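Local coordinates for probable GTP-binding protein EngB (Pyrococcus horikoshii, PDB 2CXX), which probably binds GTP with the help of magnesium and is thought to be needed for normal cell division and septation, at residues V64-R67 with I68-I72; R177-E180 with V181-E184. All blocks are in the same frame, centred on the assembly; numbering follows the deposited sequence.

Contact 1 of 2, residues V64-R67 with I68-I72; sequences VQER and IKDEI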
loop_
_atom_site.group_PDB
_atom_site.type_symbol
_atom_site.label_atom_id
_atom_site.label_comp_id
_atom_site.label_asym_id
_atom_site.label_seq_id
_atom_site.Cartn_x
_atom_site.Cartn_y
_atom_site.Cartn_z
ATOM N N VAL A 64 -9.263 8.142 16.218
ATOM C CA VAL A 64 -8.880 6.759 16.231
ATOM C C VAL A 64 -8.079 6.502 14.974
ATOM O O VAL A 64 -7.151 5.682 14.955
ATOM C CB VAL A 64 -10.138 5.876 16.331
ATOM C CG1 VAL A 64 -9.774 4.423 16.343
ATOM C CG2 VAL A 64 -10.926 6.279 17.629
ATOM N N GLN A 65 -8.461 7.213 13.929
ATOM C CA GLN A 65 -7.767 7.189 12.648
ATOM C C GLN A 65 -6.302 7.609 12.905
ATOM O O GLN A 65 -5.380 6.944 12.460
ATOM C CB GLN A 65 -8.459 8.181 11.708
ATOM C CG GLN A 65 -8.066 8.096 10.267
ATOM C CD GLN A 65 -8.736 9.216 9.428
ATOM O OE1 GLN A 65 -8.069 9.906 8.668
ATOM N NE2 GLN A 65 -10.012 9.388 9.595
ATOM N N GLU A 66 -6.090 8.717 13.621
ATOM C CA GLU A 66 -4.721 9.163 13.921
ATOM C C GLU A 66 -4.010 8.173 14.832
ATOM O O GLU A 66 -2.797 7.933 14.683
ATOM C CB GLU A 66 -4.687 10.540 14.607
ATOM C CG GLU A 66 -3.247 11.020 14.827
ATOM C CD GLU A 66 -3.105 12.456 15.276
ATOM O OE1 GLU A 66 -3.773 13.343 14.689
ATOM O OE2 GLU A 66 -2.283 12.707 16.196
ATOM N N ARG A 67 -4.737 7.593 15.775
ATOM C CA ARG A 67 -4.096 6.645 16.690
ATOM C C ARG A 67 -3.588 5.427 15.929
ATOM O O ARG A 67 -2.514 4.904 16.208
ATOM C CB ARG A 67 -5.042 6.140 17.779
ATOM C CG ARG A 67 -4.533 4.796 18.274
ATOM C CD ARG A 67 -4.926 4.359 19.640
ATOM N NE ARG A 67 -6.315 3.975 19.748
ATOM C CZ ARG A 67 -6.736 2.970 20.514
ATOM N NH1 ARG A 67 -5.871 2.237 21.220
ATOM N NH2 ARG A 67 -8.037 2.723 20.605
ATOM N N ILE A 68 -4.404 4.970 15.002
ATOM C CA ILE A 68 -4.048 3.833 14.168
ATOM C C ILE A 68 -2.798 4.155 13.367
ATOM O O ILE A 68 -1.877 3.330 13.282
ATOM C CB ILE A 68 -5.207 3.530 13.205
ATOM C CG1 ILE A 68 -6.345 2.917 13.992
ATOM C CG2 ILE A 68 -4.775 2.523 12.110
ATOM C CD1 ILE A 68 -7.597 2.607 13.142
ATOM N N LYS A 69 -2.778 5.333 12.748
ATOM C CA LYS A 69 -1.636 5.743 11.965
ATOM C C LYS A 69 -0.376 5.736 12.838
ATOM O O LYS A 69 0.687 5.287 12.388
ATOM C CB LYS A 69 -1.887 7.118 11.366
ATOM C CG LYS A 69 -0.651 7.685 10.722
ATOM C CD LYS A 69 -0.831 9.165 10.520
ATOM C CE LYS A 69 0.461 9.886 10.122
ATOM N NZ LYS A 69 0.060 11.223 9.590
ATOM N N ASP A 70 -0.491 6.202 14.089
ATOM C CA ASP A 70 0.649 6.215 15.025
ATOM C C ASP A 70 1.150 4.831 15.349
ATOM O O ASP A 70 2.343 4.628 15.466
ATOM C CB ASP A 70 0.298 6.865 16.391
ATOM C CG ASP A 70 0.094 8.373 16.292
ATOM O OD1 ASP A 70 0.518 9.015 15.293
ATOM O OD2 ASP A 70 -0.511 8.905 17.248
ATOM N N GLU A 71 0.224 3.899 15.480
ATOM C CA GLU A 71 0.527 2.516 15.797
ATOM C C GLU A 71 1.295 1.839 14.648
ATOM O O GLU A 71 2.237 1.088 14.904
ATOM C CB GLU A 71 -0.787 1.792 16.093
ATOM C CG GLU A 71 -1.326 2.226 17.471
ATOM C CD GLU A 71 -2.783 1.856 17.711
ATOM O OE1 GLU A 71 -3.220 1.887 18.884
ATOM O OE2 GLU A 71 -3.495 1.547 16.736
ATOM N N ILE A 72 0.873 2.135 13.415
ATOM C CA ILE A 72 1.489 1.601 12.182
ATOM C C ILE A 72 2.897 2.180 12.107
ATOM O O ILE A 72 3.849 1.455 11.829
ATOM C CB ILE A 72 0.651 2.012 10.904
ATOM C CG1 ILE A 72 -0.701 1.314 10.956
ATOM C CG2 ILE A 72 1.432 1.683 9.551
ATOM C CD1 ILE A 72 -1.661 1.785 9.912
HETATM O O HOH W 1 -2.508 10.184 18.286
#
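Arg-67 and Glu-71, one helical turn apart on helix 62-79, form the salt bridge of this contact, with Arg-67 NH1 3.6 Å from Glu-71 OE1. The two flat groups are turned 58° against each other, and the carboxylate approaches the guanidinium obliquely. OE1 also rests on the arginine's aliphatic stem, 3.1 Å from Arg-67 CD. The bend of that stem at chi3 (72°) carries NE and CZ away from the carboxylate, and only NH1 turns back to it, which leaves the bridge loose; the glutamate's own chain runs extended beyond CG. Because Arg-36, a predicted GTP-binding residue, brings a second guanidinium close to that of Arg-67, the carboxylate probably eases the crowding of positive charge. An alanine in place of Glu-71 would probably leave Arg-67 without this negative mate and its guanidinium freer to swing beside Arg-36.

All this is the i to i+4 spacing of an alpha-helix, and the backbone follows the same rule: the amides of Ile-68, Lys-69, Asp-70 and Glu-71 bond in turn to the carbonyls of Val-64, Gln-65, Glu-66 and Arg-67. The helix follows the loop that carries Pro-52 in this P-loop GTPase.

On another side two acids come close, Glu-66 OE2 and Asp-70 OD2 being 4.3 Å apart. A water donates to both, at 2.6 Å from Asp-70 OD2 and more loosely to Glu-66 OE2, and so probably softens their repulsion. Lys-69, its chain extended, leads away from this pair to a salt bridge with Glu-113.

The apolar contact is slighter: Val-64 CG1 meets Ile-68 CD1 at 4.3 Å. Branched aliphatic residues suit this side of the helix, where Ile-68 is buried against Pro-52 and Arg-36.

Contact 2 of 2, residues R177-E180 with V181-E184; sequences RIFE and VIRE
The guanidinium of Arg-177 has a methyl group over one face and two acids beside it. Val-181 CG2 sits 3.3 Å above its plane, offset toward the rim, while Glu-180 OE2 takes a hydrogen bond of 2.6 Å from Arg-177 NH2 and a weak one from NE. NH2 meets that oxygen on its anti side, 23° out of the carboxylate plane. Glu-184 OE1, near the guanidinium plane at its edge, completes a salt-bridge network, though its distance of 3.9 Å from Arg-177 NH2 makes this a long bridge. Bends at chi2 (85°) and chi3 (-81°) fold the arginine chain round so that it can meet the valine and both glutamates. Its remaining nitrogen, NH1, donates to the carbonyl of Lys-158, so charge and hydrogen bonds together probably limit its rotation.

Ile-182 brings the apolar side together. Its CD1 lies 3.8 Å from Phe-179 CD2, oblique to the ring, and 4.0 Å from Ile-178 CG2; in both pairs the side chains run alongside each other and point the same way. The flexible end of isoleucine lets CD1 touch both residues, and the broad ring of Phe-179 also meets Trp-43 and His-46.

Regular i to i+4 backbone bonds join the two turns. The result is an amphipathic end to helix 171-184, the C-terminal helix of the P-loop GTPase (G) domain: Arg-183 and Glu-184 are exposed, while on the apolar side, laid against the sheet, Ile-178 and Val-181 press on Ile-126 of strand 125-130 and, with Ile-182, on strand 85-91 at Val-85 and Val-87.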
loop_
_atom_site.group_PDB
_atom_site.type_symbol
_atom_site.label_atom_id
_atom_site.label_comp_id
_atom_site.label_asym_id
_atom_site.label_seq_id
_atom_site.Cartn_x
_atom_site.Cartn_y
_atom_site.Cartn_z
ATOM N N ARG A 177 7.776 -9.061 -8.911
ATOM C CA ARG A 177 8.494 -7.875 -8.413
ATOM C C ARG A 177 8.832 -8.006 -6.915
ATOM O O ARG A 177 9.935 -7.725 -6.479
ATOM C CB ARG A 177 7.640 -6.610 -8.658
ATOM C CG ARG A 177 8.289 -5.227 -8.319
ATOM C CD ARG A 177 9.148 -4.607 -9.403
ATOM N NE ARG A 177 10.474 -5.203 -9.385
ATOM C CZ ARG A 177 11.576 -4.680 -8.834
ATOM N NH1 ARG A 177 11.581 -3.509 -8.245
ATOM N NH2 ARG A 177 12.694 -5.399 -8.827
ATOM N N ILE A 178 7.853 -8.365 -6.106
ATOM C CA ILE A 178 8.040 -8.529 -4.687
ATOM C C ILE A 178 9.188 -9.488 -4.408
ATOM O O ILE A 178 10.060 -9.199 -3.598
ATOM C CB ILE A 178 6.766 -9.096 -4.056
ATOM C CG1 ILE A 178 5.713 -8.023 -4.069
ATOM C CG2 ILE A 178 7.043 -9.651 -2.645
ATOM C CD1 ILE A 178 4.384 -8.541 -3.502
ATOM N N PHE A 179 9.192 -10.633 -5.085
ATOM C CA PHE A 179 10.258 -11.566 -4.816
ATOM C C PHE A 179 11.580 -11.160 -5.361
ATOM O O PHE A 179 12.606 -11.447 -4.774
ATOM C CB PHE A 179 9.835 -12.964 -5.236
ATOM C CG PHE A 179 8.841 -13.518 -4.284
ATOM C CD1 PHE A 179 7.537 -13.721 -4.653
ATOM C CD2 PHE A 179 9.193 -13.695 -2.947
ATOM C CE1 PHE A 179 6.593 -14.083 -3.716
ATOM C CE2 PHE A 179 8.251 -14.051 -2.018
ATOM C CZ PHE A 179 6.947 -14.243 -2.406
ATOM N N GLU A 180 11.555 -10.406 -6.435
ATOM C CA GLU A 180 12.792 -9.926 -7.048
ATOM C C GLU A 180 13.404 -8.904 -6.075
ATOM O O GLU A 180 14.597 -8.958 -5.737
ATOM C CB GLU A 180 12.382 -9.321 -8.366
ATOM C CG GLU A 180 13.366 -8.920 -9.353
ATOM C CD GLU A 180 12.635 -8.409 -10.567
ATOM O OE1 GLU A 180 12.081 -9.240 -11.323
ATOM O OE2 GLU A 180 12.544 -7.172 -10.744
ATOM N N VAL A 181 12.594 -7.959 -5.594
ATOM C CA VAL A 181 13.115 -6.993 -4.623
ATOM C C VAL A 181 13.697 -7.677 -3.398
ATOM O O VAL A 181 14.771 -7.280 -2.933
ATOM C CB VAL A 181 12.052 -5.991 -4.128
ATOM C CG1 VAL A 181 12.652 -5.127 -2.967
ATOM C CG2 VAL A 181 11.589 -5.139 -5.291
ATOM N N ILE A 182 13.015 -8.704 -2.885
ATOM C CA ILE A 182 13.481 -9.441 -1.717
ATOM C C ILE A 182 14.850 -10.087 -1.968
ATOM O O ILE A 182 15.750 -10.021 -1.116
ATOM C CB ILE A 182 12.494 -10.557 -1.303
ATOM C CG1 ILE A 182 11.202 -9.947 -0.759
ATOM C CG2 ILE A 182 13.154 -11.487 -0.316
ATOM C CD1 ILE A 182 10.112 -10.949 -0.435
ATOM N N ARG A 183 14.999 -10.723 -3.122
ATOM C CA ARG A 183 16.273 -11.340 -3.440
ATOM C C ARG A 183 17.349 -10.282 -3.654
ATOM O O ARG A 183 18.410 -10.369 -3.045
ATOM C CB ARG A 183 16.183 -12.172 -4.709
ATOM C CG ARG A 183 15.455 -13.504 -4.604
ATOM C CD ARG A 183 15.705 -14.264 -5.920
ATOM N NE ARG A 183 15.690 -13.274 -6.994
ATOM C CZ ARG A 183 16.052 -13.474 -8.256
ATOM N NH1 ARG A 183 16.488 -14.674 -8.673
ATOM N NH2 ARG A 183 15.969 -12.449 -9.107
ATOM N N GLU A 184 17.086 -9.305 -4.531
ATOM C CA GLU A 184 18.061 -8.249 -4.822
ATOM C C GLU A 184 18.566 -7.643 -3.526
ATOM O O GLU A 184 19.754 -7.310 -3.423
ATOM C CB GLU A 184 17.477 -7.144 -5.720
ATOM C CG GLU A 184 16.195 -6.582 -5.184
ATOM C CD GLU A 184 16.058 -5.095 -5.341
ATOM O OE1 GLU A 184 15.747 -4.620 -6.470
ATOM O OE2 GLU A 184 16.250 -4.403 -4.315
#

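In the fold
From the N terminus, the chain passes through strands 3-8, 39-43 and 46-50 before helix 62-79, where contact 1 joins successive turns. Strands 85-91, 125-130 and 160-162 follow, with helices between them, before contact 2 does the same near the end of helix 171-184. Each contact is local and closes no long loop; they come in series, neither nesting nor crossing. The centres of contact 1 and contact 2 are 29 Å apart, on opposite sides of the chain's centre. The nearest atoms of the two contacts are about 17 Å apart. Contact 1 faces the loops bearing Arg-36 and Pro-52, whereas contact 2 packs the last helix against interior strands 85-91 and 125-130 of the mixed sheet.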